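Local coordinates for protein 3-hydroxyadipyl-CoA dehydrogenase (Escherichia coli, PDB 3MOG) that oxidises (3S)-3-hydroxyadipyl-CoA to 3-oxoadipyl-CoA with NAD+ as hydride acceptor, a step in the breakdown of phenylacetate, at residues 316-325 with 337-346. Residues are numbered along the deposited sequence; the frame is centred on the assembly and turned at random.
Sequences EIDDVLLIET and LARPVVVIDK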
ATOM      1  N   GLU C 316     -16.710 -39.892  -2.717  1.00 66.12           N
ATOM      2  CA  GLU C 316     -15.781 -40.897  -2.212  1.00 69.30           C
ATOM      3  C   GLU C 316     -15.660 -42.103  -3.152  1.00 67.67           C
ATOM      4  O   GLU C 316     -16.639 -42.780  -3.465  1.00 71.67           O
ATOM      5  CB  GLU C 316     -16.012 -41.205  -0.719  1.00 68.94           C
ATOM      6  CG  GLU C 316     -16.484 -42.572  -0.298  1.00 85.46           C
ATOM      7  CD  GLU C 316     -16.393 -42.737   1.208  1.00 98.87           C
ATOM      8  OE1 GLU C 316     -15.659 -43.644   1.661  1.00100.77           O
ATOM      9  OE2 GLU C 316     -17.030 -41.942   1.939  1.00104.09           O
ATOM     10  N   ILE C 317     -14.444 -42.293  -3.654  1.00 68.83           N
ATOM     11  CA  ILE C 317     -14.122 -43.285  -4.673  1.00 67.55           C
ATOM     12  C   ILE C 317     -13.142 -44.248  -4.011  1.00 70.49           C
ATOM     13  O   ILE C 317     -11.972 -43.911  -3.831  1.00 72.56           O
ATOM     14  CB  ILE C 317     -13.488 -42.600  -5.908  1.00 66.11           C
ATOM     15  CG1 ILE C 317     -14.403 -41.484  -6.431  1.00 63.45           C
ATOM     16  CG2 ILE C 317     -13.229 -43.592  -7.003  1.00 65.91           C
ATOM     17  CD1 ILE C 317     -13.753 -40.540  -7.402  1.00 45.28           C
ATOM     18  N   ASP C 318     -13.643 -45.431  -3.644  1.00 71.66           N
ATOM     19  CA  ASP C 318     -12.958 -46.378  -2.751  1.00 70.77           C
ATOM     20  C   ASP C 318     -12.487 -45.689  -1.460  1.00 71.00           C
ATOM     21  O   ASP C 318     -13.303 -45.426  -0.580  1.00 72.48           O
ATOM     22  CB  ASP C 318     -11.839 -47.156  -3.475  1.00 73.52           C
ATOM     23  CG  ASP C 318     -12.383 -48.138  -4.525  1.00 75.93           C
ATOM     24  OD1 ASP C 318     -13.537 -48.595  -4.397  1.00 81.72           O
ATOM     25  OD2 ASP C 318     -11.655 -48.459  -5.485  1.00 81.84           O
ATOM     26  N   ASP C 319     -11.195 -45.386  -1.357  1.00 66.42           N
ATOM     27  CA  ASP C 319     -10.673 -44.626  -0.209  1.00 70.24           C
ATOM     28  C   ASP C 319     -10.309 -43.164  -0.549  1.00 70.08           C
ATOM     29  O   ASP C 319     -10.016 -42.372   0.354  1.00 67.26           O
ATOM     30  CB  ASP C 319      -9.475 -45.341   0.431  1.00 67.86           C
ATOM     31  CG  ASP C 319      -8.357 -45.623  -0.560  1.00 69.70           C
ATOM     32  OD1 ASP C 319      -8.636 -45.745  -1.776  1.00 73.02           O
ATOM     33  OD2 ASP C 319      -7.193 -45.727  -0.117  1.00 66.25           O
ATOM     34  N   VAL C 320     -10.336 -42.826  -1.842  1.00 70.00           N
ATOM     35  CA  VAL C 320     -10.026 -41.478  -2.333  1.00 70.05           C
ATOM     36  C   VAL C 320     -11.202 -40.528  -2.164  1.00 71.59           C
ATOM     37  O   VAL C 320     -12.306 -40.810  -2.632  1.00 73.95           O
ATOM     38  CB  VAL C 320      -9.690 -41.480  -3.836  1.00 70.27           C
ATOM     39  CG1 VAL C 320      -9.027 -40.161  -4.254  1.00 67.24           C
ATOM     40  CG2 VAL C 320      -8.822 -42.662  -4.181  1.00 68.74           C
ATOM     41  N   LEU C 321     -10.961 -39.400  -1.506  1.00 68.14           N
ATOM     42  CA  LEU C 321     -11.917 -38.303  -1.541  1.00 64.04           C
ATOM     43  C   LEU C 321     -11.597 -37.404  -2.722  1.00 58.78           C
ATOM     44  O   LEU C 321     -10.491 -36.870  -2.829  1.00 59.62           O
ATOM     45  CB  LEU C 321     -11.917 -37.504  -0.237  1.00 64.59           C
ATOM     46  CG  LEU C 321     -12.398 -38.197   1.048  1.00 76.64           C
ATOM     47  CD1 LEU C 321     -12.544 -37.188   2.170  1.00 75.23           C
ATOM     48  CD2 LEU C 321     -13.717 -38.927   0.863  1.00 72.53           C
ATOM     49  N   LEU C 322     -12.560 -37.289  -3.626  1.00 50.86           N
ATOM     50  CA  LEU C 322     -12.519 -36.315  -4.700  1.00 51.08           C
ATOM     51  C   LEU C 322     -13.359 -35.129  -4.242  1.00 54.10           C
ATOM     52  O   LEU C 322     -14.586 -35.241  -4.093  1.00 51.44           O
ATOM     53  CB  LEU C 322     -13.079 -36.902  -5.995  1.00 46.83           C
ATOM     54  CG  LEU C 322     -13.140 -35.946  -7.184  1.00 51.59           C
ATOM     55  CD1 LEU C 322     -11.740 -35.608  -7.656  1.00 46.86           C
ATOM     56  CD2 LEU C 322     -13.975 -36.511  -8.328  1.00 50.43           C
ATOM     57  N   ILE C 323     -12.686 -34.006  -3.990  1.00 51.01           N
ATOM     58  CA  ILE C 323     -13.305 -32.864  -3.316  1.00 50.80           C
ATOM     59  C   ILE C 323     -13.207 -31.637  -4.207  1.00 53.41           C
ATOM     60  O   ILE C 323     -12.116 -31.270  -4.655  1.00 57.59           O
ATOM     61  CB  ILE C 323     -12.673 -32.604  -1.922  1.00 55.86           C
ATOM     62  CG1 ILE C 323     -12.759 -33.868  -1.042  1.00 66.18           C
ATOM     63  CG2 ILE C 323     -13.363 -31.434  -1.211  1.00 61.78           C
ATOM     64  CD1 ILE C 323     -12.046 -33.773   0.318  1.00 67.10           C
ATOM     65  N   GLU C 324     -14.361 -31.052  -4.515  1.00 47.47           N
ATOM     66  CA  GLU C 324     -14.425 -29.752  -5.171  1.00 48.73           C
ATOM     67  C   GLU C 324     -13.736 -28.697  -4.289  1.00 41.41           C
ATOM     68  O   GLU C 324     -13.944 -28.683  -3.084  1.00 44.76           O
ATOM     69  CB  GLU C 324     -15.878 -29.368  -5.440  1.00 47.92           C
ATOM     70  CG  GLU C 324     -16.532 -30.198  -6.543  1.00 54.33           C
ATOM     71  CD  GLU C 324     -17.798 -29.558  -7.071  1.00 58.65           C
ATOM     72  OE1 GLU C 324     -18.883 -30.108  -6.812  1.00 65.60           O
ATOM     73  OE2 GLU C 324     -17.713 -28.505  -7.746  1.00 63.62           O
ATOM     74  N   THR C 325     -12.892 -27.856  -4.886  1.00 41.50           N
ATOM     75  CA  THR C 325     -12.065 -26.906  -4.098  1.00 39.68           C
ATOM     76  C   THR C 325     -12.888 -25.899  -3.308  1.00 43.50           C
ATOM     77  O   THR C 325     -13.837 -25.303  -3.833  1.00 49.11           O
ATOM     78  CB  THR C 325     -10.991 -26.163  -4.950  1.00 35.88           C
ATOM     79  OG1 THR C 325     -10.165 -25.377  -4.087  1.00 40.96           O
ATOM     80  CG2 THR C 325     -11.609 -25.262  -6.039  1.00 35.73           C
ATOM     81  N   LEU C 337      -7.303 -35.896   7.069  1.00 60.26           N
ATOM     82  CA  LEU C 337      -8.253 -36.993   6.970  1.00 61.72           C
ATOM     83  C   LEU C 337      -7.591 -38.376   6.869  1.00 60.07           C
ATOM     84  O   LEU C 337      -8.298 -39.377   6.866  1.00 61.01           O
ATOM     85  CB  LEU C 337      -9.223 -36.750   5.794  1.00 60.13           C
ATOM     86  CG  LEU C 337     -10.071 -35.466   5.853  1.00 60.26           C
ATOM     87  CD1 LEU C 337     -10.651 -35.106   4.494  1.00 50.76           C
ATOM     88  CD2 LEU C 337     -11.186 -35.555   6.912  1.00 54.29           C
ATOM     89  N   ALA C 338      -6.254 -38.415   6.789  1.00 58.78           N
ATOM     90  CA  ALA C 338      -5.462 -39.663   6.676  1.00 62.15           C
ATOM     91  C   ALA C 338      -5.864 -40.582   5.504  1.00 63.45           C
ATOM     92  O   ALA C 338      -5.810 -41.812   5.620  1.00 62.20           O
ATOM     93  CB  ALA C 338      -5.472 -40.436   8.008  1.00 62.04           C
ATOM     94  N   ARG C 339      -6.287 -39.971   4.398  1.00 57.93           N
ATOM     95  CA  ARG C 339      -6.800 -40.662   3.220  1.00 57.62           C
ATOM     96  C   ARG C 339      -6.173 -39.928   2.043  1.00 59.62           C
ATOM     97  O   ARG C 339      -5.779 -38.778   2.202  1.00 55.29           O
ATOM     98  CB  ARG C 339      -8.320 -40.488   3.118  1.00 62.60           C
ATOM     99  CG  ARG C 339      -9.125 -41.075   4.247  1.00 76.03           C
ATOM    100  CD  ARG C 339     -10.482 -40.397   4.377  1.00 78.36           C
ATOM    101  NE  ARG C 339     -11.390 -40.731   3.276  1.00 85.41           N
ATOM    102  CZ  ARG C 339     -12.085 -41.863   3.178  1.00 82.24           C
ATOM    103  NH1 ARG C 339     -11.981 -42.813   4.109  1.00 82.96           N
ATOM    104  NH2 ARG C 339     -12.879 -42.053   2.135  1.00 74.13           N
ATOM    105  N   PRO C 340      -6.095 -40.572   0.860  1.00 55.05           N
ATOM    106  CA  PRO C 340      -5.699 -39.836  -0.327  1.00 54.40           C
ATOM    107  C   PRO C 340      -6.808 -38.890  -0.764  1.00 57.83           C
ATOM    108  O   PRO C 340      -7.986 -39.190  -0.541  1.00 58.87           O
ATOM    109  CB  PRO C 340      -5.532 -40.930  -1.391  1.00 50.28           C
ATOM    110  CG  PRO C 340      -5.491 -42.204  -0.651  1.00 59.04           C
ATOM    111  CD  PRO C 340      -6.332 -41.992   0.552  1.00 60.88           C
ATOM    112  N   VAL C 341      -6.424 -37.763  -1.375  1.00 53.94           N
ATOM    113  CA  VAL C 341      -7.363 -36.728  -1.802  1.00 48.27           C
ATOM    114  C   VAL C 341      -6.976 -36.165  -3.167  1.00 50.12           C
ATOM    115  O   VAL C 341      -5.813 -35.822  -3.412  1.00 43.66           O
ATOM    116  CB  VAL C 341      -7.485 -35.572  -0.753  1.00 48.03           C
ATOM    117  CG1 VAL C 341      -8.377 -34.454  -1.262  1.00 50.86           C
ATOM    118  CG2 VAL C 341      -8.041 -36.069   0.559  1.00 46.88           C
ATOM    119  N   VAL C 342      -7.956 -36.096  -4.066  1.00 51.30           N
ATOM    120  CA  VAL C 342      -7.816 -35.316  -5.283  1.00 50.28           C
ATOM    121  C   VAL C 342      -8.748 -34.092  -5.184  1.00 53.88           C
ATOM    122  O   VAL C 342      -9.945 -34.226  -4.906  1.00 47.50           O
ATOM    123  CB  VAL C 342      -8.093 -36.163  -6.555  1.00 49.51           C
ATOM    124  CG1 VAL C 342      -7.941 -35.315  -7.831  1.00 46.16           C
ATOM    125  CG2 VAL C 342      -7.160 -37.354  -6.612  1.00 48.75           C
ATOM    126  N   VAL C 343      -8.184 -32.902  -5.371  1.00 51.00           N
ATOM    127  CA  VAL C 343      -8.978 -31.676  -5.413  1.00 48.57           C
ATOM    128  C   VAL C 343      -9.389 -31.366  -6.868  1.00 49.92           C
ATOM    129  O   VAL C 343      -8.559 -31.407  -7.765  1.00 49.42           O
ATOM    130  CB  VAL C 343      -8.228 -30.490  -4.746  1.00 50.46           C
ATOM    131  CG1 VAL C 343      -8.760 -29.150  -5.220  1.00 42.53           C
ATOM    132  CG2 VAL C 343      -8.342 -30.588  -3.222  1.00 42.07           C
ATOM    133  N   ILE C 344     -10.670 -31.090  -7.092  1.00 45.98           N
ATOM    134  CA  ILE C 344     -11.156 -30.766  -8.428  1.00 45.59           C
ATOM    135  C   ILE C 344     -11.702 -29.332  -8.508  1.00 44.49           C
ATOM    136  O   ILE C 344     -12.291 -28.803  -7.560  1.00 49.15           O
ATOM    137  CB  ILE C 344     -12.202 -31.811  -8.937  1.00 43.46           C
ATOM    138  CG1 ILE C 344     -12.718 -31.466 -10.325  1.00 48.71           C
ATOM    139  CG2 ILE C 344     -13.385 -31.940  -7.989  1.00 44.67           C
ATOM    140  CD1 ILE C 344     -13.682 -32.492 -10.885  1.00 61.78           C
ATOM    141  N   ASP C 345     -11.483 -28.728  -9.667  1.00 47.51           N
ATOM    142  CA  ASP C 345     -11.871 -27.375  -9.979  1.00 46.53           C
ATOM    143  C   ASP C 345     -12.727 -27.469 -11.224  1.00 47.01           C
ATOM    144  O   ASP C 345     -12.203 -27.621 -12.333  1.00 46.81           O
ATOM    145  CB  ASP C 345     -10.596 -26.598 -10.297  1.00 42.24           C
ATOM    146  CG  ASP C 345     -10.827 -25.128 -10.525  1.00 49.53           C
ATOM    147  OD1 ASP C 345     -10.053 -24.532 -11.310  1.00 49.03           O
ATOM    148  OD2 ASP C 345     -11.750 -24.562  -9.909  1.00 52.81           O
ATOM    149  N   LYS C 346     -14.043 -27.396 -11.055  1.00 49.15           N
ATOM    150  CA  LYS C 346     -14.945 -27.593 -12.198  1.00 48.72           C
ATOM    151  C   LYS C 346     -16.171 -26.710 -12.146  1.00 46.16           C
ATOM    152  O   LYS C 346     -16.646 -26.375 -11.057  1.00 46.78           O
ATOM    153  CB  LYS C 346     -15.384 -29.064 -12.323  1.00 48.31           C
ATOM    154  CG  LYS C 346     -16.198 -29.608 -11.144  1.00 51.48           C
ATOM    155  CD  LYS C 346     -17.078 -30.793 -11.538  1.00 63.15           C
ATOM    156  CE  LYS C 346     -17.665 -31.480 -10.295  1.00 69.06           C
ATOM    157  NZ  LYS C 346     -18.654 -32.556 -10.617  1.00 75.72           N
TER
HETATM  158  O   HOH W   1     -14.959 -27.763  -8.287  1.00 43.87           O
HETATM  159  O   HOH W   2     -19.268 -26.940 -10.138  1.00 61.40           O
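Leu321 lies beside Val341 and Ile323 beside Val343 where strands 320-324 and 341-345 run parallel, their axes approaching to 4.6 Å and inclined at 27°. Hydrogen bonds alternate between the strands: Leu321 N reaches Pro340 O, Leu321 O takes Val342 N, Ile323 N reaches Val342 O, Ile323 O takes Ile344 N at 2.8 Å, and Thr325 N closes the ladder on Ile344 O. CA-H...O contacts fill the intervals, as between Leu322 CA and Val342 O (3.3 Å).

On one face Leu322, its CG anti to the backbone N, lays CD1 obliquely against Val342 CG1 at 3.8 Å and reaches on to Ile344 CB. On the other, Ile323 CD1 meets Val341 CG1, and helix 330-337 packs over both. Strand 320-324, this helix and strand 341-345 form a beta-alpha-beta unit of the reduced Rossmann-fold domain; helix 362-373 packs on the face of Leu322 and Ile344, touching Ile344.

At the strand starts Arg339, bent at chi3 (71°), brings its guanidinium edge to Leu321 CG, while Asp319 O lies over one face. A salt bridge joins Arg339 NH2 to Glu316 OE1 at 3.2 Å, its hydrogen bond weak, the carboxylate turned 71° from the guanidinium plane. Beside it, Leu321 CD1 touches Leu337 CD1 (3.6 Å), the two side chains crossing at about a right angle. At the far end the Glu324 side chain crosses that of Lys346, CD against CE at 3.8 Å. Glu324 OE2 forms a salt bridge with Arg440 and accepts from two waters, one also bound to Ile344 O and Lys346 N, the other to Lys346 O.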